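Local coordinates for protein 6-carboxyhexanoate--CoA ligase (Aquifex aeolicus, PDB 5TVA) that is a ligase of the BioW family, binding coenzyme A and adenosine monophosphate, at residues L63-Y68 with Y199-P204. Sequence-based numbering, arbitrary orientation.
Sequences LKISTY and YVRITP
The first torsions of Ile65 and Tyr199 set two side chains next to each other: CG of Tyr199 (chi1 177°) and CG2 of Ile65 both stand anti to their own backbone N. The tyrosine ring therefore runs alongside the isoleucine, and Ile65 CG2 meets the ring edge in its plane, 3.9 Å from Tyr199 CD2. Their backbones illustrate parallel β pairing, here between strand 65-69, at one edge of a mixed sheet, and strand 198-203. In the manner of parallel strands, Tyr199 bonds through N and O to the two residues flanking its register partner Ile65. Tyr199 N donates to Lys64 O at 2.6 Å, close to straight, and Tyr199 O accepts from Ser66 N at 3.0 Å. Arg201 repeats the pattern, its N donating to Ser66 O and its O accepting from Tyr68 N, before Thr203 N reaches Tyr68 O at 3.1 Å. Val200 and Ile202 direct their backbone bonds to the other neighbour, strand 190-194, through Val192 and Gly190.

The two faces are packed differently. On the Ile65 and Tyr199 face, Leu164 of helix 158-173 touches both side chains, and Ala163 also touches Tyr199. On the Ser66 and Tyr68 face, Tyr68 crosses Val200 obliquely, with CD2 placed 3.7 Å from Val200 CG1, while its ring also meets Phe79 of helix 73-85. That helix packs on Ile202 as well, through Ala76 and Phe79. The edge strand is thus joined both to its sheet and to the helices on either face.

Further along the face of Ile65 and Tyr199, Arg201 lies beside the exposed Thr67. The Arg201 chain, whose CG passes 3.2 Å from Ser66 O, bends at chi3 (43°). That turn leaves the guanidinium edge toward the threonine hydroxyl, where Arg201 NH1 makes a weak hydrogen bond of 3.3 Å to Thr67 OG1.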
loop_
_atom_site.group_PDB
_atom_site.type_symbol
_atom_site.label_atom_id
_atom_site.label_comp_id
_atom_site.label_asym_id
_atom_site.label_seq_id
_atom_site.Cartn_x
_atom_site.Cartn_y
_atom_site.Cartn_z
ATOM N N LEU A 63 -13.493 -1.071 6.631
ATOM C CA LEU A 63 -13.482 0.195 5.922
ATOM C C LEU A 63 -14.614 0.240 4.906
ATOM O O LEU A 63 -14.939 -0.767 4.273
ATOM C CB LEU A 63 -12.156 0.401 5.195
ATOM C CG LEU A 63 -10.836 0.504 5.946
ATOM C CD1 LEU A 63 -9.721 0.665 4.926
ATOM C CD2 LEU A 63 -10.864 1.678 6.912
ATOM N N LYS A 64 -15.209 1.418 4.757
ATOM C CA LYS A 64 -16.155 1.679 3.683
ATOM C C LYS A 64 -15.397 1.976 2.394
ATOM O O LYS A 64 -14.395 2.700 2.395
ATOM C CB LYS A 64 -17.055 2.862 4.052
ATOM C CG LYS A 64 -18.478 2.487 4.434
ATOM C CD LYS A 64 -18.535 1.180 5.226
ATOM C CE LYS A 64 -19.921 0.551 5.120
ATOM N NZ LYS A 64 -19.984 -0.779 5.786
ATOM N N ILE A 65 -15.872 1.412 1.290
ATOM C CA ILE A 65 -15.252 1.627 -0.015
ATOM C C ILE A 65 -16.120 2.577 -0.818
ATOM O O ILE A 65 -17.351 2.477 -0.795
ATOM C CB ILE A 65 -15.047 0.300 -0.778
ATOM C CG1 ILE A 65 -14.351 -0.730 0.116
ATOM C CG2 ILE A 65 -14.257 0.536 -2.089
ATOM C CD1 ILE A 65 -14.059 -2.026 -0.584
ATOM N N SER A 66 -15.480 3.493 -1.540
ATOM C CA SER A 66 -16.182 4.385 -2.452
ATOM C C SER A 66 -15.258 4.709 -3.613
ATOM O O SER A 66 -14.044 4.466 -3.563
ATOM C CB SER A 66 -16.646 5.675 -1.763
ATOM O OG SER A 66 -15.542 6.479 -1.374
ATOM N N THR A 67 -15.850 5.287 -4.656
ATOM C CA THR A 67 -15.203 5.421 -5.954
ATOM C C THR A 67 -15.565 6.765 -6.574
ATOM O O THR A 67 -16.729 7.173 -6.533
ATOM C CB THR A 67 -15.633 4.266 -6.870
ATOM O OG1 THR A 67 -15.306 3.018 -6.235
ATOM C CG2 THR A 67 -14.957 4.365 -8.229
ATOM N N TYR A 68 -14.570 7.452 -7.146
ATOM C CA TYR A 68 -14.779 8.784 -7.697
ATOM C C TYR A 68 -13.965 8.969 -8.969
ATOM O O TYR A 68 -12.793 8.576 -9.033
ATOM C CB TYR A 68 -14.419 9.873 -6.675
ATOM C CG TYR A 68 -15.344 9.869 -5.483
ATOM C CD1 TYR A 68 -16.534 10.588 -5.499
ATOM C CD2 TYR A 68 -15.053 9.102 -4.363
ATOM C CE1 TYR A 68 -17.396 10.570 -4.418
ATOM C CE2 TYR A 68 -15.910 9.072 -3.272
ATOM C CZ TYR A 68 -17.078 9.815 -3.302
ATOM O OH TYR A 68 -17.933 9.793 -2.220
ATOM N N TYR A 199 -11.996 3.753 2.350
ATOM C CA TYR A 199 -11.067 3.536 1.245
ATOM C C TYR A 199 -11.668 4.211 0.015
ATOM O O TYR A 199 -12.731 3.803 -0.475
ATOM C CB TYR A 199 -10.831 2.039 1.040
ATOM C CG TYR A 199 -9.929 1.655 -0.121
ATOM C CD1 TYR A 199 -8.547 1.710 0.003
ATOM C CD2 TYR A 199 -10.461 1.212 -1.335
ATOM C CE1 TYR A 199 -7.709 1.347 -1.048
ATOM C CE2 TYR A 199 -9.625 0.849 -2.398
ATOM C CZ TYR A 199 -8.251 0.913 -2.244
ATOM O OH TYR A 199 -7.393 0.562 -3.279
ATOM N N VAL A 200 -10.994 5.249 -0.473
ATOM C CA VAL A 200 -11.574 6.176 -1.439
ATOM C C VAL A 200 -10.768 6.077 -2.729
ATOM O O VAL A 200 -9.652 6.595 -2.820
ATOM C CB VAL A 200 -11.612 7.610 -0.896
ATOM C CG1 VAL A 200 -12.405 8.497 -1.818
ATOM C CG2 VAL A 200 -12.251 7.610 0.479
ATOM N N ARG A 201 -11.335 5.414 -3.740
ATOM C CA ARG A 201 -10.640 5.195 -5.005
ATOM C C ARG A 201 -10.870 6.378 -5.933
ATOM O O ARG A 201 -11.995 6.858 -6.064
ATOM C CB ARG A 201 -11.128 3.898 -5.638
ATOM C CG ARG A 201 -11.474 2.852 -4.576
ATOM C CD ARG A 201 -11.971 1.567 -5.180
ATOM N NE ARG A 201 -11.164 1.191 -6.332
ATOM C CZ ARG A 201 -11.658 1.029 -7.555
ATOM N NH1 ARG A 201 -12.959 1.196 -7.763
ATOM N NH2 ARG A 201 -10.855 0.682 -8.555
ATOM N N ILE A 202 -9.800 6.872 -6.553
ATOM C CA ILE A 202 -9.847 8.174 -7.205
ATOM C C ILE A 202 -9.088 8.113 -8.527
ATOM O O ILE A 202 -7.884 7.834 -8.540
ATOM C CB ILE A 202 -9.271 9.273 -6.301
ATOM C CG1 ILE A 202 -10.209 9.490 -5.107
ATOM C CG2 ILE A 202 -9.037 10.553 -7.092
ATOM C CD1 ILE A 202 -9.616 10.324 -3.988
ATOM N N THR A 203 -9.792 8.387 -9.635
ATOM C CA THR A 203 -9.210 8.359 -10.989
ATOM C C THR A 203 -9.469 9.666 -11.739
ATOM O O THR A 203 -10.578 10.200 -11.686
ATOM C CB THR A 203 -9.790 7.206 -11.844
ATOM O OG1 THR A 203 -10.236 6.143 -10.992
ATOM C CG2 THR A 203 -8.751 6.669 -12.817
ATOM N N PRO A 204 -8.448 10.191 -12.440
ATOM C CA PRO A 204 -7.063 9.721 -12.417
ATOM C C PRO A 204 -6.143 10.649 -11.622
ATOM O O PRO A 204 -6.253 11.874 -11.723
ATOM C CB PRO A 204 -6.686 9.727 -13.897
ATOM C CG PRO A 204 -7.448 10.928 -14.440
ATOM C CD PRO A 204 -8.683 11.112 -13.569
#